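Local coordinates for sporozoite-specific SAG protein (Toxoplasma gondii, PDB 2WNK), which is a sporozoite surface antigen of the SRS family, related to SAG2, and probably takes part in attachment of the parasite to host cells, at residues I35-T49 / E56-Q70. Sequence-based numbering, arbitrary orientation.
Sequences IKPAYEAGDSTKVCT and EAALKDVLKSASLAQ
G42 O is gripped by two donors. K60 NZ lies 2.7 Å from G42 O, above its carbonyl plane, while T45 N reaches it from the opposite face. The bond lies beyond the open end of a small antiparallel beta hairpin, strands 46-48 and 56-58, in the first SRS domain. V47 and A57 form the hydrogen-bonded pair: each N donates to the other's O, V47 N to A57 O at 2.9 Å. Past the strand, L59 N binds T45 O almost straight, at 174°. On the side of C48 and E56, the E56 carboxylate joins two lysines. K46 NZ meets E56 OE1 at 3.1 Å, nearly along the C-O bond, and K36 NZ makes a weak salt bridge to E56 OE2. P37 CG packs against E56 CD. C48 is disulfide-bonded to C53. On the other side, V47 CG1 touches L59 CD1 at 3.8 Å, and V47 packs on F98 of strand 94-101. Y39 helps fasten the 37-45 segment to strand 66-72. With CG anti to the backbone N (chi1 177°), its ring turns one face to Q70 and an edge to L68 O. Q70 CB makes a CH-pi contact 3.8 Å from the ring centroid. Y39 OH donates to L68 O at 2.8 Å. Water 1 links Y39 OH to Q70 N. T45 CG2 rests against L68 CB, and T45 OG1 donates to E40 O at 2.6 Å.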
# COMPACT_ATOMS: atom_id res chain seq x y z
N ILE A 35 6.27 -16.31 -19.32
CA ILE A 35 6.94 -15.26 -18.51
C ILE A 35 8.44 -15.53 -18.34
O ILE A 35 8.90 -16.70 -18.32
CB ILE A 35 6.30 -15.11 -17.09
CG1 ILE A 35 6.74 -13.80 -16.42
CG2 ILE A 35 6.68 -16.28 -16.24
CD1 ILE A 35 6.03 -13.56 -15.03
N LYS A 36 9.20 -14.44 -18.24
CA LYS A 36 10.63 -14.49 -17.92
C LYS A 36 10.86 -13.61 -16.71
O LYS A 36 10.32 -12.52 -16.66
CB LYS A 36 11.45 -13.93 -19.07
CG LYS A 36 12.94 -13.97 -18.76
CD LYS A 36 13.70 -14.26 -20.00
CE LYS A 36 15.01 -14.98 -19.67
NZ LYS A 36 16.01 -13.95 -19.34
N PRO A 37 11.62 -14.09 -15.71
CA PRO A 37 12.32 -15.37 -15.62
C PRO A 37 11.34 -16.54 -15.65
O PRO A 37 10.19 -16.40 -15.21
CB PRO A 37 12.96 -15.34 -14.22
CG PRO A 37 13.00 -13.87 -13.84
CD PRO A 37 11.74 -13.31 -14.45
N ALA A 38 11.84 -17.68 -16.12
CA ALA A 38 11.04 -18.91 -16.16
C ALA A 38 10.29 -19.14 -14.85
O ALA A 38 10.88 -19.06 -13.77
CB ALA A 38 11.96 -20.11 -16.49
N TYR A 39 8.98 -19.38 -14.94
CA TYR A 39 8.17 -19.38 -13.72
C TYR A 39 8.47 -20.56 -12.78
O TYR A 39 8.36 -21.73 -13.19
CB TYR A 39 6.65 -19.32 -14.00
CG TYR A 39 5.94 -19.38 -12.67
CD1 TYR A 39 5.35 -20.56 -12.23
CD2 TYR A 39 5.98 -18.31 -11.79
CE1 TYR A 39 4.75 -20.65 -11.00
CE2 TYR A 39 5.40 -18.38 -10.54
CZ TYR A 39 4.78 -19.56 -10.15
OH TYR A 39 4.20 -19.65 -8.92
N GLU A 40 8.86 -20.24 -11.54
CA GLU A 40 8.91 -21.21 -10.43
C GLU A 40 8.10 -20.70 -9.22
O GLU A 40 8.00 -19.50 -8.99
CB GLU A 40 10.35 -21.46 -9.97
CG GLU A 40 11.31 -21.75 -11.10
CD GLU A 40 11.47 -23.22 -11.33
OE1 GLU A 40 11.83 -23.62 -12.46
OE2 GLU A 40 11.21 -24.00 -10.37
N ALA A 41 7.50 -21.61 -8.45
CA ALA A 41 6.63 -21.21 -7.35
C ALA A 41 7.40 -21.01 -6.04
O ALA A 41 8.51 -21.50 -5.89
CB ALA A 41 5.46 -22.22 -7.16
N GLY A 42 6.80 -20.25 -5.13
CA GLY A 42 7.31 -20.12 -3.76
C GLY A 42 8.74 -19.65 -3.59
O GLY A 42 9.15 -18.61 -4.13
N ASP A 43 9.50 -20.40 -2.81
CA ASP A 43 10.86 -20.03 -2.44
C ASP A 43 11.77 -19.82 -3.65
O ASP A 43 12.75 -19.08 -3.58
CB ASP A 43 11.45 -21.11 -1.53
CG ASP A 43 12.40 -20.55 -0.49
OD1 ASP A 43 12.61 -19.33 -0.44
OD2 ASP A 43 12.94 -21.35 0.30
N SER A 44 11.44 -20.48 -4.76
CA SER A 44 12.32 -20.52 -5.94
C SER A 44 12.08 -19.44 -6.99
O SER A 44 12.85 -19.35 -7.96
CB SER A 44 12.22 -21.87 -6.66
OG SER A 44 12.65 -22.97 -5.86
N THR A 45 11.01 -18.66 -6.84
CA THR A 45 10.57 -17.68 -7.85
C THR A 45 11.66 -16.67 -8.11
O THR A 45 12.28 -16.20 -7.16
CB THR A 45 9.36 -16.89 -7.34
OG1 THR A 45 8.29 -17.82 -7.09
CG2 THR A 45 8.88 -15.89 -8.39
N LYS A 46 11.87 -16.33 -9.39
CA LYS A 46 12.84 -15.30 -9.74
C LYS A 46 12.16 -14.09 -10.38
O LYS A 46 11.04 -14.21 -10.92
CB LYS A 46 13.90 -15.87 -10.68
CG LYS A 46 14.66 -17.06 -10.08
CD LYS A 46 15.95 -17.33 -10.85
CE LYS A 46 17.02 -16.29 -10.51
NZ LYS A 46 18.28 -16.44 -11.32
N VAL A 47 12.82 -12.94 -10.33
CA VAL A 47 12.30 -11.73 -10.98
C VAL A 47 13.45 -11.13 -11.76
O VAL A 47 14.61 -11.38 -11.44
CB VAL A 47 11.85 -10.68 -9.97
CG1 VAL A 47 10.71 -11.28 -9.08
CG2 VAL A 47 13.06 -10.18 -9.12
N CYS A 48 13.14 -10.31 -12.77
CA CYS A 48 14.22 -9.51 -13.41
C CYS A 48 14.43 -8.22 -12.63
O CYS A 48 13.52 -7.72 -11.96
CB CYS A 48 13.90 -9.24 -14.86
SG CYS A 48 13.84 -10.79 -15.73
N THR A 49 15.66 -7.70 -12.68
CA THR A 49 15.97 -6.48 -11.98
C THR A 49 16.36 -5.37 -12.94
O THR A 49 16.73 -4.28 -12.53
CB THR A 49 17.10 -6.72 -10.93
OG1 THR A 49 18.22 -7.32 -11.62
CG2 THR A 49 16.55 -7.63 -9.80
N GLU A 56 18.83 -10.91 -13.09
CA GLU A 56 17.73 -11.54 -12.35
C GLU A 56 18.14 -11.80 -10.93
O GLU A 56 19.33 -11.98 -10.63
CB GLU A 56 17.40 -12.91 -12.92
CG GLU A 56 17.01 -12.95 -14.33
CD GLU A 56 16.84 -14.40 -14.78
OE1 GLU A 56 16.99 -15.31 -13.93
OE2 GLU A 56 16.52 -14.61 -15.96
N ALA A 57 17.15 -11.93 -10.07
CA ALA A 57 17.42 -12.31 -8.68
C ALA A 57 16.27 -13.17 -8.17
O ALA A 57 15.18 -13.14 -8.72
CB ALA A 57 17.51 -11.06 -7.85
N ALA A 58 16.51 -13.94 -7.09
CA ALA A 58 15.41 -14.61 -6.41
C ALA A 58 14.48 -13.58 -5.80
O ALA A 58 14.93 -12.60 -5.17
CB ALA A 58 15.95 -15.56 -5.33
N LEU A 59 13.18 -13.81 -5.94
CA LEU A 59 12.21 -12.90 -5.39
C LEU A 59 12.42 -12.60 -3.88
O LEU A 59 12.26 -11.46 -3.45
CB LEU A 59 10.79 -13.43 -5.64
CG LEU A 59 9.68 -12.63 -4.97
CD1 LEU A 59 9.60 -11.20 -5.49
CD2 LEU A 59 8.34 -13.32 -5.20
N LYS A 60 12.73 -13.61 -3.07
CA LYS A 60 12.85 -13.35 -1.62
C LYS A 60 14.04 -12.50 -1.22
O LYS A 60 14.10 -12.00 -0.08
CB LYS A 60 12.87 -14.63 -0.79
CG LYS A 60 13.54 -15.80 -1.45
CD LYS A 60 12.49 -16.47 -2.33
CE LYS A 60 11.04 -16.01 -2.00
NZ LYS A 60 10.02 -16.22 -3.10
N ASP A 61 14.99 -12.38 -2.14
CA ASP A 61 16.19 -11.56 -1.96
C ASP A 61 15.99 -10.12 -2.42
O ASP A 61 16.88 -9.27 -2.24
CB ASP A 61 17.34 -12.15 -2.77
CG ASP A 61 17.84 -13.43 -2.18
OD1 ASP A 61 17.72 -13.59 -0.95
OD2 ASP A 61 18.37 -14.26 -2.95
N VAL A 62 14.85 -9.86 -3.07
CA VAL A 62 14.50 -8.48 -3.45
C VAL A 62 13.29 -7.97 -2.69
O VAL A 62 13.25 -6.82 -2.24
CB VAL A 62 14.26 -8.37 -4.96
CG1 VAL A 62 13.89 -6.95 -5.33
CG2 VAL A 62 15.51 -8.76 -5.67
N LEU A 63 12.29 -8.83 -2.53
CA LEU A 63 11.13 -8.54 -1.70
C LEU A 63 10.97 -9.72 -0.75
O LEU A 63 10.56 -10.81 -1.16
CB LEU A 63 9.88 -8.38 -2.57
CG LEU A 63 9.87 -7.20 -3.55
CD1 LEU A 63 8.66 -7.35 -4.47
CD2 LEU A 63 9.80 -5.87 -2.80
N LYS A 64 11.31 -9.50 0.51
CA LYS A 64 11.46 -10.57 1.49
C LYS A 64 10.18 -11.32 1.85
O LYS A 64 10.24 -12.47 2.29
CB LYS A 64 12.09 -10.02 2.78
CG LYS A 64 13.39 -9.27 2.60
CD LYS A 64 14.57 -10.20 2.35
CE LYS A 64 15.90 -9.50 2.66
NZ LYS A 64 16.02 -8.15 2.01
N SER A 65 9.02 -10.67 1.71
CA SER A 65 7.76 -11.34 2.00
C SER A 65 6.76 -11.10 0.87
O SER A 65 5.88 -10.26 0.97
CB SER A 65 7.18 -10.95 3.38
OG SER A 65 7.35 -9.57 3.64
N ALA A 66 6.95 -11.81 -0.22
CA ALA A 66 6.14 -11.64 -1.41
C ALA A 66 6.02 -13.00 -2.07
O ALA A 66 6.79 -13.91 -1.77
CB ALA A 66 6.79 -10.66 -2.33
N SER A 67 5.05 -13.14 -2.96
CA SER A 67 4.94 -14.35 -3.74
C SER A 67 4.33 -14.04 -5.10
O SER A 67 3.56 -13.09 -5.22
CB SER A 67 4.04 -15.34 -3.00
OG SER A 67 2.76 -14.76 -2.80
N LEU A 68 4.68 -14.85 -6.11
CA LEU A 68 4.09 -14.78 -7.43
C LEU A 68 3.40 -16.12 -7.70
O LEU A 68 4.03 -17.18 -7.57
CB LEU A 68 5.18 -14.62 -8.50
CG LEU A 68 4.78 -14.29 -9.94
CD1 LEU A 68 4.16 -12.87 -10.11
CD2 LEU A 68 6.02 -14.44 -10.81
N ALA A 69 2.13 -16.05 -8.11
CA ALA A 69 1.37 -17.23 -8.55
C ALA A 69 1.12 -17.15 -10.05
O ALA A 69 1.11 -16.07 -10.62
CB ALA A 69 0.04 -17.33 -7.81
N GLN A 70 0.92 -18.31 -10.67
CA GLN A 70 0.67 -18.41 -12.10
C GLN A 70 -0.56 -19.26 -12.32
O GLN A 70 -0.75 -20.25 -11.63
CB GLN A 70 1.85 -19.11 -12.78
CG GLN A 70 1.68 -19.27 -14.28
CD GLN A 70 2.79 -20.13 -14.93
OE1 GLN A 70 2.76 -21.35 -14.84
NE2 GLN A 70 3.73 -19.49 -15.59
O HOH W 1 1.25 -20.53 -8.94
O HOH W 2 4.27 -18.99 -5.18
O HOH W 3 6.51 -16.92 -5.14
O HOH W 4 19.81 -8.82 -10.31